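Local atomic coordinates of CIR protein (Plasmodium chabaudi chabaudi, PDB entry 6ZYV), a protein that is of unknown function but belongs to the PIR family of variant proteins of malaria parasites, linked with infected red blood cells. Residues 16-21 with 36-41; 61-66 with 93-98; 9-14 with 68-73; 20-25 with 57-62. The protein carries 5 engineered substitutions. All blocks are in the same frame, centred on the assembly; numbering follows the deposited sequence.

All four contacts gather around helix 55-71, which packs against helix 8-20, helix 81-101 and the long connection between the first two. Contacts 1 and 4 share Asp20 and Cys21 and have centres about 7 Å apart; together they fold the start and the middle of that connection onto the helices. Contact 2 lies deepest, and its Trp94 NE1 reaches Asp19 OD1 of contact 1 at 2.9 Å, a probable hydrogen bond. Contact 3 joins helix 8-20 to helix 55-71 farther along, its centre about 17 Å from that of contact 4, with no touch between them. No ligand or active site is known here; the contacts join the first three helices and their connection in an all-helical ectodomain.

Contact 1 of 4, residues 16-21 with 36-41; sequences KKIDDC and TLYSDY
At the C-terminal end of helix 8-20 the chain enters a long connection that returns over its own beginning, bringing Leu37 and Tyr38 against Ile18 and Cys21. Three aliphatic groups meet at the start of this patch. Leu37 CD2 sits 4.0 Å from Ile18 CD1 and 4.1 Å from Cys21 CB, filling the notch between side chains three residues apart on the first segment. Tyr38 lies next to it. Its CG occupies the crowded position between the backbone N and the carbonyl carbon (chi1 55°), which swings the phenol back over the helix end. Ile18 CG1 is turned anti to its own amide nitrogen (chi1 -163°), and the methyl it carries, CD1, approaches the ring obliquely, 3.4 Å from Tyr38 CD2; the two side chains cross at about a right angle. The polar tie uses the carbonyl of Cys21, where helical backbone angles are lost. Tyr38 OH donates to Cys21 O over 3.3 Å, a fairly long bond lying in the carbonyl plane with a C=O to donor angle of 150°. The same oxygen also lies at the edge of the phenol, 3.2 Å from Tyr38 CE2, so one oxygen meets both the hydroxyl and the neighbouring ring edge. Trp65 of helix 55-71 touches Leu37, and Ala61 touches Tyr38, which places the loop between two helices. Cys21 SG is joined to Cys32 SG, so this is a disulfide-braced interhelical loop folded back upon the C-terminal end of the helix it follows.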
# COMPACT_ATOMS: atom_id res chain seq x y z
N LYS A 16 -0.34 2.16 -8.09
CA LYS A 16 0.32 2.77 -9.25
C LYS A 16 -0.50 3.92 -9.85
O LYS A 16 0.03 5.00 -10.16
CB LYS A 16 0.70 1.74 -10.33
CG LYS A 16 1.42 2.40 -11.53
CD LYS A 16 2.88 1.95 -11.67
CE LYS A 16 3.57 2.44 -12.94
NZ LYS A 16 3.67 3.93 -12.95
N LYS A 17 -1.83 3.71 -9.96
CA LYS A 17 -2.74 4.73 -10.49
C LYS A 17 -2.68 6.03 -9.65
O LYS A 17 -2.44 7.10 -10.21
CB LYS A 17 -4.19 4.17 -10.54
CG LYS A 17 -4.79 4.09 -11.94
CD LYS A 17 -6.09 3.25 -12.00
CE LYS A 17 -5.92 1.79 -11.56
NZ LYS A 17 -7.23 1.11 -11.25
N ILE A 18 -2.81 5.92 -8.31
CA ILE A 18 -2.75 7.10 -7.47
C ILE A 18 -1.35 7.74 -7.44
O ILE A 18 -1.25 8.96 -7.43
CB ILE A 18 -3.34 6.89 -6.04
CG1 ILE A 18 -3.64 8.24 -5.36
CG2 ILE A 18 -2.46 6.01 -5.16
CD1 ILE A 18 -4.49 9.18 -6.20
N ASP A 19 -0.28 6.93 -7.51
CA ASP A 19 1.08 7.46 -7.55
C ASP A 19 1.29 8.40 -8.74
O ASP A 19 1.73 9.54 -8.55
CB ASP A 19 2.12 6.32 -7.62
CG ASP A 19 2.64 5.83 -6.30
OD1 ASP A 19 2.45 6.54 -5.30
OD2 ASP A 19 3.23 4.73 -6.25
N ASP A 20 0.95 7.96 -9.96
CA ASP A 20 1.12 8.78 -11.14
C ASP A 20 0.29 10.07 -11.08
O ASP A 20 0.70 11.08 -11.66
CB ASP A 20 0.79 7.97 -12.41
CG ASP A 20 1.59 6.68 -12.53
OD1 ASP A 20 2.67 6.59 -11.91
OD2 ASP A 20 1.12 5.75 -13.23
N CYS A 21 -0.83 10.07 -10.37
CA CYS A 21 -1.72 11.21 -10.32
C CYS A 21 -1.56 12.12 -9.15
O CYS A 21 -2.40 13.01 -9.03
CB CYS A 21 -3.17 10.75 -10.43
SG CYS A 21 -3.70 10.39 -12.11
N THR A 36 -9.02 14.00 -13.08
CA THR A 36 -10.14 14.06 -12.17
C THR A 36 -10.26 12.85 -11.24
O THR A 36 -11.18 12.82 -10.43
CB THR A 36 -11.43 14.29 -12.97
OG1 THR A 36 -11.59 13.23 -13.92
CG2 THR A 36 -11.44 15.63 -13.69
N LEU A 37 -9.32 11.88 -11.32
CA LEU A 37 -9.29 10.61 -10.57
C LEU A 37 -9.79 10.69 -9.12
O LEU A 37 -10.71 9.96 -8.74
CB LEU A 37 -7.89 9.98 -10.60
CG LEU A 37 -7.79 8.57 -10.04
CD1 LEU A 37 -8.22 7.56 -11.06
CD2 LEU A 37 -6.38 8.27 -9.61
N TYR A 38 -9.18 11.57 -8.30
CA TYR A 38 -9.56 11.70 -6.91
C TYR A 38 -10.31 12.97 -6.59
O TYR A 38 -10.54 13.23 -5.42
CB TYR A 38 -8.33 11.54 -5.98
CG TYR A 38 -7.19 12.49 -6.29
CD1 TYR A 38 -7.22 13.81 -5.85
CD2 TYR A 38 -6.10 12.08 -7.02
CE1 TYR A 38 -6.18 14.69 -6.14
CE2 TYR A 38 -5.05 12.94 -7.31
CZ TYR A 38 -5.09 14.25 -6.87
OH TYR A 38 -4.05 15.10 -7.15
N SER A 39 -10.71 13.77 -7.60
CA SER A 39 -11.39 15.05 -7.40
C SER A 39 -12.62 14.97 -6.50
O SER A 39 -12.84 15.86 -5.69
CB SER A 39 -11.72 15.72 -8.73
OG SER A 39 -12.66 14.98 -9.49
N ASP A 40 -13.37 13.86 -6.59
CA ASP A 40 -14.55 13.60 -5.75
C ASP A 40 -14.21 13.55 -4.26
O ASP A 40 -15.10 13.71 -3.43
CB ASP A 40 -15.18 12.24 -6.13
CG ASP A 40 -16.01 12.24 -7.41
OD1 ASP A 40 -16.75 13.24 -7.64
OD2 ASP A 40 -15.93 11.24 -8.17
N TYR A 41 -12.94 13.29 -3.91
CA TYR A 41 -12.48 13.13 -2.53
C TYR A 41 -11.62 14.29 -2.01
O TYR A 41 -11.08 14.18 -0.92
CB TYR A 41 -11.76 11.78 -2.37
CG TYR A 41 -12.59 10.63 -2.91
CD1 TYR A 41 -13.82 10.32 -2.36
CD2 TYR A 41 -12.19 9.94 -4.04
CE1 TYR A 41 -14.62 9.31 -2.88
CE2 TYR A 41 -12.96 8.90 -4.55
CZ TYR A 41 -14.18 8.59 -3.97
OH TYR A 41 -14.99 7.60 -4.47

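Contact 2 of 4, residues 61-66 with 93-98; sequences AGFIWL and LWLSYI
Trp94 is the main bump of this interface: the six-membered end of its indole presses into a shallow hollow on helix 55-71, bounded by the main chain of Gly62 and Phe63 and the side chain of Leu66. With no side chain at Gly62, the tip of the indole comes down to the backbone itself, Trp94 CH2 lying 4.2 Å from Gly62 C and Trp94 CZ3 3.8 Å from Phe63 CA. Leu66 forms one wall. Its CD1 stands 3.5 Å above the indole plane, offset toward the rim, and Ile98 CG1 from the tryptophan's own helix lies over the opposite face, nearer CE2 and CZ2, so the ring is wedged between two aliphatic groups. The two helices run nearly antiparallel, at 160°, as neighbours in an all-helical fold, and their local axes approach to 10.9 Å at closest, with large side chains filling the interval. A second bump comes from Leu95. With CG anti to the backbone N (chi1 -175°), this leucine lays CD2 over one face of the Phe63 ring in a CH-pi contact, 4.3 Å from the centroid and 25° off the normal. The same phenylalanine turns an edge toward Trp94 CE3, while its CB packs against Trp94 CZ3 at 4.0 Å. Tyr114 meets the Phe63 ring from helix 110-118, and Ile118 touches both Phe63 and Leu95. At the pyrrole end of the indole, Trp94 NE1 donates a hydrogen bond to Asp19 OD1 of helix 8-20.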
# COMPACT_ATOMS: atom_id res chain seq x y z
N ALA A 61 -6.88 13.25 -0.49
CA ALA A 61 -7.86 12.78 -1.46
C ALA A 61 -7.42 11.46 -2.11
O ALA A 61 -8.25 10.59 -2.35
CB ALA A 61 -8.09 13.85 -2.51
N GLY A 62 -6.12 11.33 -2.38
CA GLY A 62 -5.53 10.12 -2.96
C GLY A 62 -5.60 8.93 -2.03
O GLY A 62 -5.82 7.80 -2.47
N PHE A 63 -5.44 9.17 -0.73
CA PHE A 63 -5.52 8.15 0.30
C PHE A 63 -6.96 7.64 0.43
O PHE A 63 -7.16 6.43 0.54
CB PHE A 63 -5.01 8.71 1.64
CG PHE A 63 -5.12 7.75 2.79
CD1 PHE A 63 -4.16 6.77 3.00
CD2 PHE A 63 -6.20 7.81 3.66
CE1 PHE A 63 -4.28 5.87 4.06
CE2 PHE A 63 -6.31 6.92 4.71
CZ PHE A 63 -5.35 5.95 4.90
N ILE A 64 -7.94 8.54 0.42
CA ILE A 64 -9.36 8.18 0.50
C ILE A 64 -9.78 7.44 -0.76
O ILE A 64 -10.44 6.40 -0.66
CB ILE A 64 -10.22 9.42 0.77
CG1 ILE A 64 -9.89 9.98 2.16
CG2 ILE A 64 -11.71 9.13 0.62
CD1 ILE A 64 -10.39 11.37 2.35
N TRP A 65 -9.31 7.88 -1.93
CA TRP A 65 -9.56 7.17 -3.18
C TRP A 65 -9.04 5.70 -3.08
O TRP A 65 -9.78 4.80 -3.45
CB TRP A 65 -8.92 7.91 -4.36
CG TRP A 65 -9.19 7.26 -5.69
CD1 TRP A 65 -10.26 7.47 -6.51
CD2 TRP A 65 -8.38 6.27 -6.33
NE1 TRP A 65 -10.16 6.67 -7.63
CE2 TRP A 65 -9.03 5.91 -7.53
CE3 TRP A 65 -7.17 5.65 -6.00
CZ2 TRP A 65 -8.48 4.99 -8.42
CZ3 TRP A 65 -6.66 4.71 -6.86
CH2 TRP A 65 -7.29 4.41 -8.07
N LEU A 66 -7.83 5.48 -2.52
CA LEU A 66 -7.25 4.16 -2.31
C LEU A 66 -8.13 3.30 -1.47
O LEU A 66 -8.39 2.18 -1.86
CB LEU A 66 -5.87 4.21 -1.61
CG LEU A 66 -4.60 4.19 -2.45
CD1 LEU A 66 -3.39 3.86 -1.55
CD2 LEU A 66 -4.73 3.24 -3.66
N LEU A 93 0.62 1.95 4.64
CA LEU A 93 1.98 1.68 4.19
C LEU A 93 2.30 2.64 3.05
O LEU A 93 3.38 3.24 3.04
CB LEU A 93 2.12 0.21 3.71
CG LEU A 93 3.48 -0.17 3.14
CD1 LEU A 93 4.59 -0.01 4.21
CD2 LEU A 93 3.45 -1.62 2.55
N TRP A 94 1.36 2.84 2.10
CA TRP A 94 1.54 3.77 0.99
C TRP A 94 1.67 5.19 1.54
O TRP A 94 2.54 5.94 1.10
CB TRP A 94 0.36 3.68 -0.00
CG TRP A 94 0.40 4.74 -1.07
CD1 TRP A 94 1.17 4.74 -2.20
CD2 TRP A 94 -0.32 6.00 -1.07
NE1 TRP A 94 0.92 5.89 -2.93
CE2 TRP A 94 0.01 6.67 -2.25
CE3 TRP A 94 -1.27 6.59 -0.21
CZ2 TRP A 94 -0.56 7.92 -2.59
CZ3 TRP A 94 -1.80 7.83 -0.52
CH2 TRP A 94 -1.44 8.49 -1.70
N LEU A 95 0.82 5.55 2.52
CA LEU A 95 0.84 6.86 3.13
C LEU A 95 2.19 7.13 3.80
O LEU A 95 2.72 8.24 3.66
CB LEU A 95 -0.34 7.01 4.10
CG LEU A 95 -0.51 8.40 4.73
CD1 LEU A 95 -0.65 9.48 3.67
CD2 LEU A 95 -1.70 8.40 5.72
N SER A 96 2.77 6.12 4.48
CA SER A 96 4.09 6.23 5.12
C SER A 96 5.16 6.49 4.08
O SER A 96 6.03 7.32 4.30
CB SER A 96 4.42 4.96 5.88
OG SER A 96 3.40 4.73 6.83
N TYR A 97 5.09 5.80 2.95
CA TYR A 97 6.01 5.98 1.84
C TYR A 97 5.92 7.44 1.32
O TYR A 97 6.95 8.07 1.14
CB TYR A 97 5.74 4.93 0.73
CG TYR A 97 6.06 5.41 -0.66
CD1 TYR A 97 7.38 5.47 -1.11
CD2 TYR A 97 5.06 5.85 -1.52
CE1 TYR A 97 7.68 5.95 -2.38
CE2 TYR A 97 5.35 6.37 -2.77
CZ TYR A 97 6.66 6.41 -3.21
OH TYR A 97 6.96 6.90 -4.46
N ILE A 98 4.70 7.96 1.09
CA ILE A 98 4.49 9.32 0.60
C ILE A 98 5.05 10.36 1.58
O ILE A 98 5.79 11.25 1.17
CB ILE A 98 2.98 9.58 0.33
CG1 ILE A 98 2.49 8.70 -0.83
CG2 ILE A 98 2.67 11.09 0.09
CD1 ILE A 98 3.15 8.98 -2.14

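Contact 3 of 4, residues 9-14 with 68-73; sequences KYVCKD and VMFEHI
Val11 and Phe70 bring the two backbones closest, CA to CA 6.6 Å, and the chains run in opposite senses from there, with Asp14 CA 7.2 Å from Met69 CA and Tyr10 CA 7.6 Å from Ile73 CA. This is a helix-helix packing in the all-helical ectodomain: the early turns of helix 8-20 lie against the C-terminal part of helix 55-71 and the residues that follow it. Val11 forms the centre, with its two methyls dividing the work. CG1 reaches the far end of the Phe70 ring, 3.8 Å from Phe70 CZ, while CG2 stands over one ring face, offset toward the rim. The same CG2 also touches Ile73 CD1 at 3.8 Å. Extended at its second torsion (chi2 172°), Ile73 pushes that terminal methyl between Val11 and Tyr10, where it meets Tyr10 CB at 3.7 Å. Tyr90 of helix 81-101 touches both Val11 and Phe70, so a third helix borders this apolar cluster. Beyond Val11 the character changes. The Asp14 carboxylate slides past the Phe70 ring in the opposite direction, their planes only 26° apart. OD2 comes to the ring edge, where the slightly positive C-H rim probably suits an anionic oxygen. Asp14 OD1 is salt-bridged to Lys17 NZ on its own helix. Met69 curls around the acid: bends at both its second and third torsions carry CE toward Asp14 OD1, and at the base of the same side chain Met69 CB lies 3.5 Å from Asp14 OD2.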
# COMPACT_ATOMS: atom_id res chain seq x y z
N LYS A 9 -3.32 -8.14 -6.97
CA LYS A 9 -3.56 -7.85 -8.38
C LYS A 9 -4.19 -6.44 -8.53
O LYS A 9 -3.71 -5.63 -9.32
CB LYS A 9 -4.49 -8.93 -8.97
CG LYS A 9 -4.89 -8.71 -10.41
CD LYS A 9 -5.82 -9.83 -10.87
CE LYS A 9 -6.20 -9.72 -12.33
NZ LYS A 9 -7.26 -10.70 -12.71
N TYR A 10 -5.14 -6.11 -7.64
CA TYR A 10 -5.85 -4.84 -7.65
C TYR A 10 -5.15 -3.79 -6.80
O TYR A 10 -5.07 -2.66 -7.24
CB TYR A 10 -7.31 -5.02 -7.21
CG TYR A 10 -8.04 -5.99 -8.08
CD1 TYR A 10 -8.26 -5.72 -9.42
CD2 TYR A 10 -8.42 -7.24 -7.59
CE1 TYR A 10 -8.91 -6.63 -10.24
CE2 TYR A 10 -9.03 -8.18 -8.42
CZ TYR A 10 -9.29 -7.87 -9.73
OH TYR A 10 -9.92 -8.81 -10.53
N VAL A 11 -4.64 -4.16 -5.62
CA VAL A 11 -3.93 -3.23 -4.73
C VAL A 11 -2.74 -2.59 -5.44
O VAL A 11 -2.60 -1.37 -5.41
CB VAL A 11 -3.53 -3.95 -3.43
CG1 VAL A 11 -2.58 -3.11 -2.57
CG2 VAL A 11 -4.76 -4.36 -2.63
N CYS A 12 -1.93 -3.42 -6.14
CA CYS A 12 -0.75 -2.96 -6.88
C CYS A 12 -1.13 -2.03 -8.03
O CYS A 12 -0.44 -1.03 -8.29
CB CYS A 12 0.08 -4.15 -7.37
SG CYS A 12 0.85 -5.11 -6.04
N LYS A 13 -2.24 -2.32 -8.68
CA LYS A 13 -2.76 -1.52 -9.78
C LYS A 13 -3.25 -0.17 -9.26
O LYS A 13 -2.92 0.86 -9.83
CB LYS A 13 -3.93 -2.31 -10.41
CG LYS A 13 -4.20 -2.08 -11.88
CD LYS A 13 -4.65 -3.40 -12.51
CE LYS A 13 -5.74 -3.29 -13.53
NZ LYS A 13 -6.11 -4.64 -14.05
N ASP A 14 -4.01 -0.17 -8.15
CA ASP A 14 -4.57 1.06 -7.59
C ASP A 14 -3.49 1.98 -7.05
O ASP A 14 -3.56 3.18 -7.30
CB ASP A 14 -5.61 0.75 -6.50
CG ASP A 14 -6.81 -0.03 -7.00
OD1 ASP A 14 -7.08 0.03 -8.22
OD2 ASP A 14 -7.45 -0.73 -6.18
N VAL A 68 -11.30 3.63 -0.78
CA VAL A 68 -12.56 3.37 -1.47
C VAL A 68 -12.37 2.23 -2.51
O VAL A 68 -13.15 1.28 -2.53
CB VAL A 68 -13.13 4.66 -2.09
CG1 VAL A 68 -14.25 4.36 -3.08
CG2 VAL A 68 -13.65 5.60 -0.99
N MET A 69 -11.29 2.30 -3.29
CA MET A 69 -10.99 1.27 -4.28
C MET A 69 -10.71 -0.08 -3.66
O MET A 69 -11.15 -1.08 -4.19
CB MET A 69 -9.79 1.67 -5.15
CG MET A 69 -10.09 2.82 -6.06
SD MET A 69 -11.42 2.52 -7.24
CE MET A 69 -10.72 1.14 -8.20
N PHE A 70 -9.95 -0.13 -2.55
CA PHE A 70 -9.63 -1.38 -1.88
C PHE A 70 -10.90 -2.05 -1.36
O PHE A 70 -11.03 -3.26 -1.45
CB PHE A 70 -8.64 -1.18 -0.71
CG PHE A 70 -7.22 -0.77 -1.07
CD1 PHE A 70 -6.79 -0.79 -2.38
CD2 PHE A 70 -6.35 -0.32 -0.09
CE1 PHE A 70 -5.50 -0.38 -2.70
CE2 PHE A 70 -5.04 0.04 -0.40
CZ PHE A 70 -4.63 0.01 -1.70
N GLU A 71 -11.84 -1.26 -0.79
CA GLU A 71 -13.10 -1.82 -0.29
C GLU A 71 -13.90 -2.49 -1.45
O GLU A 71 -14.60 -3.47 -1.23
CB GLU A 71 -13.93 -0.71 0.38
CG GLU A 71 -15.24 -1.18 0.98
CD GLU A 71 -16.21 -0.10 1.43
OE1 GLU A 71 -16.20 1.02 0.86
OE2 GLU A 71 -17.00 -0.37 2.36
N HIS A 72 -13.75 -2.00 -2.70
CA HIS A 72 -14.44 -2.60 -3.86
C HIS A 72 -13.99 -4.04 -4.13
O HIS A 72 -14.70 -4.76 -4.82
CB HIS A 72 -14.18 -1.79 -5.13
CG HIS A 72 -14.73 -0.41 -5.11
ND1 HIS A 72 -15.93 -0.12 -4.49
CD2 HIS A 72 -14.24 0.71 -5.69
CE1 HIS A 72 -16.13 1.17 -4.71
NE2 HIS A 72 -15.13 1.71 -5.41
N ILE A 73 -12.79 -4.43 -3.64
CA ILE A 73 -12.28 -5.78 -3.79
C ILE A 73 -13.16 -6.77 -3.00
O ILE A 73 -13.37 -7.90 -3.44
CB ILE A 73 -10.78 -5.88 -3.41
CG1 ILE A 73 -9.94 -4.80 -4.15
CG2 ILE A 73 -10.23 -7.29 -3.72
CD1 ILE A 73 -8.45 -4.70 -3.66

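Contact 4 of 4, residues 20-25 with 57-62; sequences DCLQID and DKISAG
Lys58 points its CG anti to the carbonyl carbon (chi1 -65°), then stretches out as far as CE and bends only at its last torsion (chi4 139°); this lays the methylenes along the backbone of Leu22 and Gln23. Gln23 has a positive phi of 59°, in the left-handed region, and turns the chain between Leu22 and Ile24, whose side-chain ends both reach helix 55-71. Lys58 CD rests 3.4 Å from Leu22 O and 3.8 Å from Gln23 CB, so its aliphatic shaft rests against a carbonyl and the root of the next side chain. Tyr38, from the same interhelical connection, also touches Lys58. Next to this polar-edged strip is a buried aliphatic pair. Ile24 and Ile59 cross at about a right angle, and Ile24 CD1 comes within 3.5 Å of Ile59 CG1, closer than carbons usually pack. Leu22 approaches the same isoleucine more loosely, with its CD2 4.3 Å from Ile59 CG1, while its other methyl, CD1, lies 3.9 Å from Lys58 O. Trp94 and Ile98 of helix 81-101 touch Leu22 as well, and Ile98 also touches Ile59, so the loop just after helix 8-20 plugs the groove between two helices. The lysine ammonium stays loosely held within this contact: NZ is 3.8 Å from Gln23 O and 5.8 Å from Asp25 OD1. The loop is therefore held here mainly by dispersion and burial of aliphatic surface, with long-range attraction from Asp25 probably adding little.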
# COMPACT_ATOMS: atom_id res chain seq x y z
N ASP A 20 0.95 7.96 -9.96
CA ASP A 20 1.12 8.78 -11.14
C ASP A 20 0.29 10.07 -11.08
O ASP A 20 0.70 11.08 -11.66
CB ASP A 20 0.79 7.97 -12.41
CG ASP A 20 1.59 6.68 -12.53
OD1 ASP A 20 2.67 6.59 -11.91
OD2 ASP A 20 1.12 5.75 -13.23
N CYS A 21 -0.83 10.07 -10.37
CA CYS A 21 -1.72 11.21 -10.32
C CYS A 21 -1.56 12.12 -9.15
O CYS A 21 -2.40 13.01 -9.03
CB CYS A 21 -3.17 10.75 -10.43
SG CYS A 21 -3.70 10.39 -12.11
N LEU A 22 -0.56 11.94 -8.29
CA LEU A 22 -0.48 12.75 -7.08
C LEU A 22 -0.26 14.26 -7.32
O LEU A 22 -0.59 15.06 -6.44
CB LEU A 22 0.52 12.19 -6.08
CG LEU A 22 0.02 12.09 -4.63
CD1 LEU A 22 -1.38 11.46 -4.52
CD2 LEU A 22 0.98 11.30 -3.79
N GLN A 23 0.23 14.66 -8.51
CA GLN A 23 0.39 16.07 -8.89
C GLN A 23 1.32 16.89 -7.98
O GLN A 23 1.37 18.12 -8.09
CB GLN A 23 -0.98 16.76 -9.03
CG GLN A 23 -1.42 17.00 -10.47
CD GLN A 23 -1.69 15.72 -11.21
OE1 GLN A 23 -0.84 15.22 -11.96
NE2 GLN A 23 -2.88 15.15 -11.01
N ILE A 24 2.06 16.23 -7.09
CA ILE A 24 2.97 16.92 -6.18
C ILE A 24 4.35 17.04 -6.83
O ILE A 24 4.96 16.03 -7.18
CB ILE A 24 3.03 16.21 -4.81
CG1 ILE A 24 1.66 16.27 -4.12
CG2 ILE A 24 4.12 16.80 -3.92
CD1 ILE A 24 1.51 15.29 -3.15
N ASP A 25 4.80 18.28 -7.01
CA ASP A 25 6.08 18.67 -7.61
C ASP A 25 7.30 17.89 -7.08
O ASP A 25 8.11 17.41 -7.87
CB ASP A 25 6.29 20.20 -7.46
CG ASP A 25 5.83 20.81 -6.14
OD1 ASP A 25 4.61 20.78 -5.86
OD2 ASP A 25 6.70 21.31 -5.38
N ASP A 57 -3.80 18.26 0.54
CA ASP A 57 -5.15 18.03 0.04
C ASP A 57 -5.13 16.89 -0.98
O ASP A 57 -6.01 16.04 -0.95
CB ASP A 57 -5.73 19.29 -0.64
CG ASP A 57 -6.20 20.39 0.30
OD1 ASP A 57 -5.98 20.26 1.53
OD2 ASP A 57 -6.78 21.40 -0.20
N LYS A 58 -4.15 16.88 -1.88
CA LYS A 58 -4.02 15.85 -2.91
C LYS A 58 -3.70 14.49 -2.30
O LYS A 58 -4.25 13.48 -2.75
CB LYS A 58 -2.93 16.26 -3.93
CG LYS A 58 -3.27 17.51 -4.72
CD LYS A 58 -2.09 17.97 -5.58
CE LYS A 58 -2.33 19.34 -6.17
NZ LYS A 58 -1.11 20.19 -6.13
N ILE A 59 -2.80 14.45 -1.28
CA ILE A 59 -2.43 13.21 -0.60
C ILE A 59 -3.63 12.67 0.15
O ILE A 59 -3.91 11.48 0.09
CB ILE A 59 -1.22 13.42 0.36
CG1 ILE A 59 0.05 13.76 -0.42
CG2 ILE A 59 -0.99 12.19 1.23
CD1 ILE A 59 1.15 14.40 0.43
N SER A 60 -4.37 13.56 0.84
CA SER A 60 -5.55 13.19 1.59
C SER A 60 -6.61 12.59 0.66
O SER A 60 -7.15 11.51 0.95
CB SER A 60 -6.10 14.42 2.31
OG SER A 60 -7.36 14.17 2.93
N ALA A 61 -6.88 13.25 -0.49
CA ALA A 61 -7.86 12.78 -1.46
C ALA A 61 -7.42 11.46 -2.11
O ALA A 61 -8.25 10.59 -2.35
CB ALA A 61 -8.09 13.85 -2.51
N GLY A 62 -6.12 11.33 -2.38
CA GLY A 62 -5.53 10.12 -2.96
C GLY A 62 -5.60 8.93 -2.03
O GLY A 62 -5.82 7.80 -2.47